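Local coordinates for protein NAD-dependent aldehyde dehydrogenase (Burkholderia multivorans, PDB 5UJU) that probably oxidises aldehydes to carboxylic acids with NAD+ as the hydride acceptor, as other members of the aldehyde dehydrogenase family do, at residues Arg205-Leu211 and Glu289-Phe295; Pro97-Ile101 and Leu284-Ile290; Ala227-Asn233 and Phe549-Phe554. One frame throughout, in Å; residues are numbered along the deposited sequence.

Contact 1 (Arg205-Leu211 and Glu289-Phe295)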
# COMPACT_ATOMS: atom_id res chain seq x y z
N ARG A 205 -2.43 -7.24 10.49
CA ARG A 205 -3.77 -6.73 10.23
C ARG A 205 -4.86 -7.63 10.82
O ARG A 205 -5.85 -7.14 11.36
CB ARG A 205 -3.97 -6.56 8.72
CG ARG A 205 -3.16 -5.41 8.16
CD ARG A 205 -3.73 -4.07 8.60
NE ARG A 205 -3.21 -3.00 7.78
CZ ARG A 205 -3.77 -1.80 7.64
NH1 ARG A 205 -4.90 -1.52 8.29
NH2 ARG A 205 -3.21 -0.90 6.83
N GLY A 206 -4.70 -8.94 10.70
CA GLY A 206 -5.74 -9.84 11.16
C GLY A 206 -5.80 -11.11 10.35
O GLY A 206 -4.80 -11.82 10.22
N THR A 207 -6.97 -11.42 9.79
CA THR A 207 -7.13 -12.61 8.98
C THR A 207 -7.11 -12.24 7.50
O THR A 207 -7.88 -11.38 7.05
CB THR A 207 -8.43 -13.34 9.33
OG1 THR A 207 -8.34 -13.80 10.68
CG2 THR A 207 -8.64 -14.54 8.42
N GLY A 208 -6.23 -12.90 6.75
CA GLY A 208 -6.16 -12.72 5.32
C GLY A 208 -6.91 -13.84 4.62
O GLY A 208 -7.10 -14.93 5.17
N LEU A 209 -7.39 -13.54 3.41
CA LEU A 209 -8.11 -14.48 2.57
C LEU A 209 -7.32 -14.67 1.28
O LEU A 209 -6.90 -13.69 0.65
CB LEU A 209 -9.53 -13.96 2.29
CG LEU A 209 -10.39 -14.69 1.25
CD1 LEU A 209 -10.71 -16.10 1.74
CD2 LEU A 209 -11.69 -13.91 0.89
N VAL A 210 -7.08 -15.93 0.91
CA VAL A 210 -6.41 -16.27 -0.35
C VAL A 210 -7.42 -16.95 -1.25
O VAL A 210 -7.94 -18.02 -0.91
CB VAL A 210 -5.17 -17.15 -0.12
CG1 VAL A 210 -4.57 -17.58 -1.47
CG2 VAL A 210 -4.11 -16.39 0.67
N LEU A 211 -7.72 -16.31 -2.38
CA LEU A 211 -8.72 -16.79 -3.33
C LEU A 211 -7.98 -17.40 -4.52
O LEU A 211 -7.32 -16.68 -5.28
CB LEU A 211 -9.65 -15.66 -3.78
CG LEU A 211 -10.51 -15.05 -2.67
CD1 LEU A 211 -11.33 -13.87 -3.17
CD2 LEU A 211 -11.45 -16.14 -2.14
N GLU A 289 -13.92 -9.32 9.72
CA GLU A 289 -12.70 -9.98 10.17
C GLU A 289 -11.69 -10.17 9.05
O GLU A 289 -10.50 -10.34 9.32
CB GLU A 289 -13.02 -11.35 10.78
CG GLU A 289 -13.94 -11.33 12.01
CD GLU A 289 -15.43 -11.47 11.67
OE1 GLU A 289 -15.83 -11.24 10.50
OE2 GLU A 289 -16.20 -11.85 12.56
N ILE A 290 -12.12 -10.13 7.79
CA ILE A 290 -11.21 -10.33 6.68
C ILE A 290 -10.55 -8.98 6.38
O ILE A 290 -11.22 -8.04 5.93
CB ILE A 290 -11.95 -10.90 5.46
CG1 ILE A 290 -12.57 -12.25 5.82
CG2 ILE A 290 -11.01 -11.02 4.23
CD1 ILE A 290 -11.53 -13.31 6.20
N LYS A 291 -9.26 -8.88 6.66
CA LYS A 291 -8.54 -7.61 6.53
C LYS A 291 -7.64 -7.55 5.31
O LYS A 291 -7.22 -6.46 4.92
CB LYS A 291 -7.68 -7.36 7.77
CG LYS A 291 -8.47 -7.28 9.07
CD LYS A 291 -9.41 -6.11 9.01
CE LYS A 291 -9.99 -5.84 10.38
NZ LYS A 291 -11.08 -4.83 10.27
N LEU A 292 -7.31 -8.70 4.73
CA LEU A 292 -6.46 -8.79 3.55
C LEU A 292 -7.10 -9.78 2.59
O LEU A 292 -7.65 -10.80 3.03
CB LEU A 292 -5.04 -9.24 3.91
CG LEU A 292 -4.28 -8.52 5.05
CD1 LEU A 292 -2.96 -9.14 5.37
CD2 LEU A 292 -4.06 -7.08 4.68
N ILE A 293 -7.06 -9.49 1.29
CA ILE A 293 -7.55 -10.42 0.27
C ILE A 293 -6.55 -10.45 -0.86
O ILE A 293 -6.18 -9.39 -1.39
CB ILE A 293 -8.94 -10.01 -0.27
CG1 ILE A 293 -9.98 -9.94 0.85
CG2 ILE A 293 -9.38 -10.97 -1.42
CD1 ILE A 293 -11.35 -9.42 0.39
N ASP A 294 -6.10 -11.65 -1.24
CA ASP A 294 -5.26 -11.86 -2.42
C ASP A 294 -6.03 -12.72 -3.42
O ASP A 294 -6.41 -13.85 -3.10
CB ASP A 294 -3.92 -12.52 -2.07
CG ASP A 294 -2.97 -11.56 -1.35
OD1 ASP A 294 -2.11 -10.92 -2.00
OD2 ASP A 294 -3.10 -11.41 -0.12
N PHE A 295 -6.25 -12.18 -4.62
CA PHE A 295 -7.15 -12.80 -5.59
C PHE A 295 -6.47 -12.93 -6.95
O PHE A 295 -5.83 -11.99 -7.43
CB PHE A 295 -8.43 -11.98 -5.72
CG PHE A 295 -9.26 -12.31 -6.95
CD1 PHE A 295 -9.05 -11.66 -8.15
CD2 PHE A 295 -10.27 -13.26 -6.88
CE1 PHE A 295 -9.83 -11.95 -9.27
CE2 PHE A 295 -11.05 -13.56 -7.99
CZ PHE A 295 -10.84 -12.90 -9.19
O HOH W 1 -9.31 -10.24 11.79

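Contact 2 (Pro97-Ile101 and Leu284-Ile290)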
# COMPACT_ATOMS: atom_id res chain seq x y z
N PRO A 97 -17.46 -20.57 6.40
CA PRO A 97 -16.68 -19.35 6.64
C PRO A 97 -16.74 -18.90 8.08
O PRO A 97 -15.71 -18.52 8.66
CB PRO A 97 -17.34 -18.33 5.69
CG PRO A 97 -17.88 -19.16 4.57
CD PRO A 97 -18.28 -20.48 5.17
N ASP A 98 -17.93 -18.93 8.68
CA ASP A 98 -18.11 -18.58 10.08
C ASP A 98 -17.16 -19.35 10.99
O ASP A 98 -16.44 -18.76 11.80
CB ASP A 98 -19.55 -18.87 10.47
CG ASP A 98 -20.20 -17.71 11.16
OD1 ASP A 98 -19.95 -17.55 12.37
OD2 ASP A 98 -20.93 -16.96 10.48
N ALA A 99 -17.16 -20.68 10.88
CA ALA A 99 -16.32 -21.50 11.74
C ALA A 99 -14.83 -21.22 11.51
O ALA A 99 -14.05 -21.18 12.47
CB ALA A 99 -16.61 -22.98 11.50
N LEU A 100 -14.42 -21.01 10.26
CA LEU A 100 -13.00 -20.80 10.01
C LEU A 100 -12.56 -19.41 10.45
O LEU A 100 -11.44 -19.23 10.92
CB LEU A 100 -12.67 -21.04 8.54
CG LEU A 100 -12.88 -22.45 8.00
CD1 LEU A 100 -12.36 -22.52 6.55
CD2 LEU A 100 -12.18 -23.50 8.85
N ILE A 101 -13.43 -18.41 10.29
CA ILE A 101 -13.11 -17.09 10.82
C ILE A 101 -12.94 -17.15 12.34
O ILE A 101 -12.01 -16.54 12.90
CB ILE A 101 -14.19 -16.07 10.41
CG1 ILE A 101 -14.03 -15.69 8.93
CG2 ILE A 101 -14.14 -14.84 11.32
CD1 ILE A 101 -15.15 -14.82 8.42
N LEU A 284 -18.05 -13.96 2.33
CA LEU A 284 -16.80 -14.08 3.06
C LEU A 284 -15.91 -12.85 2.86
O LEU A 284 -15.36 -12.30 3.82
CB LEU A 284 -16.06 -15.35 2.61
CG LEU A 284 -14.69 -15.60 3.22
CD1 LEU A 284 -14.78 -15.59 4.75
CD2 LEU A 284 -14.15 -16.92 2.72
N ALA A 285 -15.79 -12.38 1.61
CA ALA A 285 -14.92 -11.25 1.32
C ALA A 285 -15.36 -9.97 2.02
O ALA A 285 -14.52 -9.09 2.26
CB ALA A 285 -14.85 -11.00 -0.19
N LEU A 286 -16.64 -9.86 2.38
CA LEU A 286 -17.15 -8.67 3.04
C LEU A 286 -17.14 -8.77 4.58
O LEU A 286 -17.51 -7.81 5.25
CB LEU A 286 -18.59 -8.38 2.57
CG LEU A 286 -18.79 -8.08 1.08
CD1 LEU A 286 -20.17 -7.54 0.79
CD2 LEU A 286 -17.74 -7.09 0.60
N ARG A 287 -16.70 -9.90 5.16
CA ARG A 287 -16.73 -10.01 6.63
C ARG A 287 -15.76 -9.02 7.26
O ARG A 287 -14.64 -8.83 6.76
CB ARG A 287 -16.38 -11.42 7.09
CG ARG A 287 -17.45 -12.46 6.84
CD ARG A 287 -18.59 -12.27 7.85
NE ARG A 287 -18.15 -12.57 9.22
CZ ARG A 287 -18.30 -13.76 9.81
NH1 ARG A 287 -18.86 -14.76 9.15
NH2 ARG A 287 -17.88 -13.95 11.06
N PRO A 288 -16.15 -8.36 8.35
CA PRO A 288 -15.24 -7.39 8.98
C PRO A 288 -13.95 -8.01 9.45
O PRO A 288 -12.94 -7.29 9.55
CB PRO A 288 -16.06 -6.82 10.15
CG PRO A 288 -17.25 -7.70 10.29
CD PRO A 288 -17.50 -8.32 8.93
N GLU A 289 -13.92 -9.32 9.72
CA GLU A 289 -12.70 -9.98 10.17
C GLU A 289 -11.69 -10.17 9.05
O GLU A 289 -10.50 -10.34 9.32
CB GLU A 289 -13.02 -11.35 10.78
CG GLU A 289 -13.94 -11.33 12.01
CD GLU A 289 -15.43 -11.47 11.67
OE1 GLU A 289 -15.83 -11.24 10.50
OE2 GLU A 289 -16.20 -11.85 12.56
N ILE A 290 -12.12 -10.13 7.79
CA ILE A 290 -11.21 -10.33 6.68
C ILE A 290 -10.55 -8.98 6.38
O ILE A 290 -11.22 -8.04 5.93
CB ILE A 290 -11.95 -10.90 5.46
CG1 ILE A 290 -12.57 -12.25 5.82
CG2 ILE A 290 -11.01 -11.02 4.23
CD1 ILE A 290 -11.53 -13.31 6.20
O HOH W 2 -17.12 -16.28 12.99

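Contact 3 (Ala227-Asn233 and Phe549-Phe554)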
# COMPACT_ATOMS: atom_id res chain seq x y z
N ALA A 227 3.13 -13.87 2.11
CA ALA A 227 3.17 -12.48 2.57
C ALA A 227 2.30 -12.29 3.81
O ALA A 227 2.65 -11.53 4.72
CB ALA A 227 2.71 -11.54 1.45
N ASP A 228 1.12 -12.93 3.82
CA ASP A 228 0.24 -12.87 4.98
C ASP A 228 0.93 -13.48 6.20
O ASP A 228 1.01 -12.85 7.26
CB ASP A 228 -1.07 -13.61 4.68
CG ASP A 228 -2.08 -12.79 3.88
OD1 ASP A 228 -1.88 -11.57 3.70
OD2 ASP A 228 -3.10 -13.38 3.43
N LEU A 229 1.45 -14.70 6.06
CA LEU A 229 2.05 -15.42 7.19
C LEU A 229 3.29 -14.71 7.71
O LEU A 229 3.46 -14.56 8.92
CB LEU A 229 2.39 -16.85 6.79
CG LEU A 229 1.24 -17.85 6.71
CD1 LEU A 229 1.78 -19.19 6.18
CD2 LEU A 229 0.59 -18.01 8.10
N ALA A 230 4.16 -14.26 6.80
CA ALA A 230 5.40 -13.59 7.17
C ALA A 230 5.17 -12.27 7.88
O ALA A 230 6.10 -11.71 8.46
CB ALA A 230 6.28 -13.37 5.92
N THR A 231 3.97 -11.70 7.79
CA THR A 231 3.66 -10.49 8.53
C THR A 231 2.71 -10.77 9.69
O THR A 231 2.07 -9.85 10.20
CB THR A 231 3.10 -9.41 7.60
OG1 THR A 231 1.98 -9.94 6.88
CG2 THR A 231 4.19 -8.96 6.59
N GLY A 232 2.59 -12.04 10.10
CA GLY A 232 1.90 -12.37 11.33
C GLY A 232 0.41 -12.53 11.22
O GLY A 232 -0.27 -12.67 12.25
N ASN A 233 -0.14 -12.51 10.02
CA ASN A 233 -1.57 -12.66 9.87
C ASN A 233 -1.96 -14.13 9.91
O ASN A 233 -1.13 -15.01 9.67
CB ASN A 233 -2.03 -12.03 8.54
CG ASN A 233 -1.75 -10.55 8.50
OD1 ASN A 233 -2.52 -9.77 9.03
ND2 ASN A 233 -0.62 -10.16 7.90
N PHE A 549 3.74 -4.55 -2.03
CA PHE A 549 3.03 -5.82 -1.92
C PHE A 549 2.97 -6.33 -0.47
O PHE A 549 2.09 -7.14 -0.18
CB PHE A 549 3.69 -6.87 -2.82
CG PHE A 549 2.91 -8.17 -2.92
CD1 PHE A 549 1.69 -8.21 -3.57
CD2 PHE A 549 3.40 -9.34 -2.34
CE1 PHE A 549 0.98 -9.40 -3.67
CE2 PHE A 549 2.70 -10.53 -2.43
CZ PHE A 549 1.48 -10.56 -3.10
N VAL A 550 3.85 -5.86 0.42
CA VAL A 550 3.89 -6.36 1.80
C VAL A 550 3.79 -5.26 2.86
O VAL A 550 3.39 -5.55 4.01
CB VAL A 550 5.18 -7.17 2.05
CG1 VAL A 550 5.28 -8.35 1.12
CG2 VAL A 550 6.42 -6.28 1.95
N ALA A 551 4.14 -4.00 2.57
CA ALA A 551 4.34 -3.01 3.63
C ALA A 551 3.06 -2.65 4.36
O ALA A 551 3.14 -2.09 5.47
CB ALA A 551 4.95 -1.73 3.05
N ASN A 552 1.90 -2.91 3.79
CA ASN A 552 0.64 -2.59 4.43
C ASN A 552 0.03 -3.77 5.18
O ASN A 552 -1.06 -3.64 5.73
CB ASN A 552 -0.38 -2.09 3.40
CG ASN A 552 -1.21 -0.95 3.91
OD1 ASN A 552 -0.96 -0.41 4.99
ND2 ASN A 552 -2.22 -0.56 3.14
N ARG A 553 0.67 -4.95 5.17
CA ARG A 553 0.06 -6.13 5.79
C ARG A 553 0.32 -6.21 7.29
O ARG A 553 -0.24 -7.09 7.96
CB ARG A 553 0.56 -7.41 5.11
CG ARG A 553 0.33 -7.41 3.57
CD ARG A 553 0.72 -8.75 2.95
NE ARG A 553 0.62 -8.72 1.49
CZ ARG A 553 -0.31 -9.35 0.77
NH1 ARG A 553 -1.24 -10.10 1.35
NH2 ARG A 553 -0.29 -9.22 -0.56
N PHE A 554 1.15 -5.33 7.83
CA PHE A 554 1.35 -5.18 9.27
C PHE A 554 1.25 -3.70 9.58
O PHE A 554 1.36 -2.86 8.68
CB PHE A 554 2.72 -5.73 9.73
CG PHE A 554 3.88 -4.95 9.15
CD1 PHE A 554 4.45 -3.90 9.85
CD2 PHE A 554 4.34 -5.24 7.87
CE1 PHE A 554 5.49 -3.16 9.31
CE2 PHE A 554 5.38 -4.49 7.32
CZ PHE A 554 5.95 -3.46 8.03

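Contact 1 (Arg205-Leu211 and Glu289-Phe295)
Strands 207-211 and 290-295 run parallel, their axes 4.5 Å apart at closest approach and 20° apart in direction, and the pairing slips by one residue between T207 and G208, a beta bulge. T207 pairs with I290, but G208 already pairs with L292. Four backbone hydrogen bonds join the strands. K291 N gives to T207 O, L292 O takes L209 N, L209 O takes D294 N, and D294 O takes L211 N at 2.9 Å. Where the pairing begins, a water accepts from T207 N and donates to E289 O.

L209, L211, I293 and F295 share one face of the sheet. L211 CD1 touches two partners. It meets I293 CG2 at 3.9 Å and reaches the edge of the F295 ring, near its plane, with CD2 the closest ring atom. L209 rests CB on I290 CG2 at 3.8 Å. Helices 278-285 and 299-308 cover this face.

The other face carries V210, L292 and D294, and helix 217-230 packs on it. G208 sits opposite L292, and its CA lies 3.3 Å from L292 O. D294 bonds to R553 outside the pair.

At the bulge, R205 meets K291, the extra residue, CB to CB at 3.9 Å. Both chains bend at chi2, and their ends part. The R205 and L292 side chains cross at about a right angle, with R205 CG touching L292 CD2. The R205 guanidinium goes on to N552 and to G535 O of the second subunit. The OG1 of T207 turns to T234, while its CG2 touches I290 CD1 at 3.8 Å. Parallel strands covered by helices on both faces are consistent with the Rossmann-like NAD-binding domain of the family.

Contact 2 (Pro97-Ile101 and Leu284-Ile290)
I101 packs its side chain against L284, R287 and E289, and this is the tight part of the contact. Its CD1 lies over the centre of one face of the R287 guanidinium, 3.6 Å above the plane. The same methyl touches L284 CD1 at 3.8 Å. The other branch, CG2, stands against the bend of the E289 chain, 3.6 Å from E289 CG. P97 adds its ring atom CB, 3.9 Å from L284 CD1. Behind them L284 and I290 continue onto L209 of strand 191-211.

The flat R287 group is held by its own segment. Its chain bends at chi2 and chi3 (-75° and -66°), which folds the guanidinium back beside E289. The grip is side-on and uses two nitrogens. NE bonds to E289 OE1 on the syn side at 3.0 Å. NH2 bonds to OE2, which lies in the guanidinium plane, although the bond meets OE2 from above the carboxylate plane. A type I turn from R287 to I290 brings the two residues together.

The solvent side is looser. D98 is exposed, and its OD2 forms a salt bridge to R287 NH1 through a weak, bent hydrogen bond of 3.3 Å, with the two planes 51° apart. A water gives a second link. It accepts from R287 NH2 and donates to D98 O and OD1.

R287 thus joins two acids in one salt-bridge network at the start of helix 97-132. The unequal bonds suggest that E289 fixes the guanidinium, that D98 adds a weaker attraction, and that I101 shields one face of the charged group.

Contact 3 (Ala227-Asn233 and Phe549-Phe554)
R553 reaches along helix 217-230 and lays one face of its guanidinium against A227. The CB of A227 stands 3.5 Å above that plane, toward its rim. D228 OD1 meets the guanidinium edge, 2.8 Å from R553 NH1, in a salt bridge. The carboxylate is turned 59° from the guanidinium and is met from above its own plane. R553 NH1 also pairs with D294 of strand 290-296.

The R553 chain is extended from CG to NE. This carries NE to F549 O, a 2.7 Å bond that lies in both the carbonyl and guanidinium planes. NH2 comes over one face of the F549 ring, offset toward its rim.

The helix ends here in a Schellman motif, with G232 at C-prime. It is closed by G232 N to L229 O and N233 N to D228 O. The motif turns N233 back toward R553, where its ND2 gives a 3.1 Å bond to R553 O and another to D228 O.

T231 packs OG1 on R553 CB at 3.4 Å. Its CG2 touches F554 CD2, the two side chains at about a right angle. Farther out, N233 OD1 takes the backbone N of G206. Helix 158-175 backs T231, V550 and F554.

How the contacts relate
Contacts 1 and 2 share E289 and I290, and their centres are about 9 Å apart. Helix 278-285 leads into strand 290-296, so contact 2 lies just ahead of the strand used in contact 1. L209 CD1 of contact 1 meets L284 CD2 of contact 2 at 3.7 Å. Contact 3, its centre about 10 Å from that of contact 1, joins it by polar bonds: D294 OD2 lies 2.7 Å from R553 NH1, and N233 OD1 lies 2.9 Å from G206 N, probably hydrogen-bonded. Contacts 2 and 3, centres about 18 Å apart, do not touch, and contact 1 bridges them. An imidazole, probably from the crystallisation liquor, lies about 4 Å from the F295 side chain.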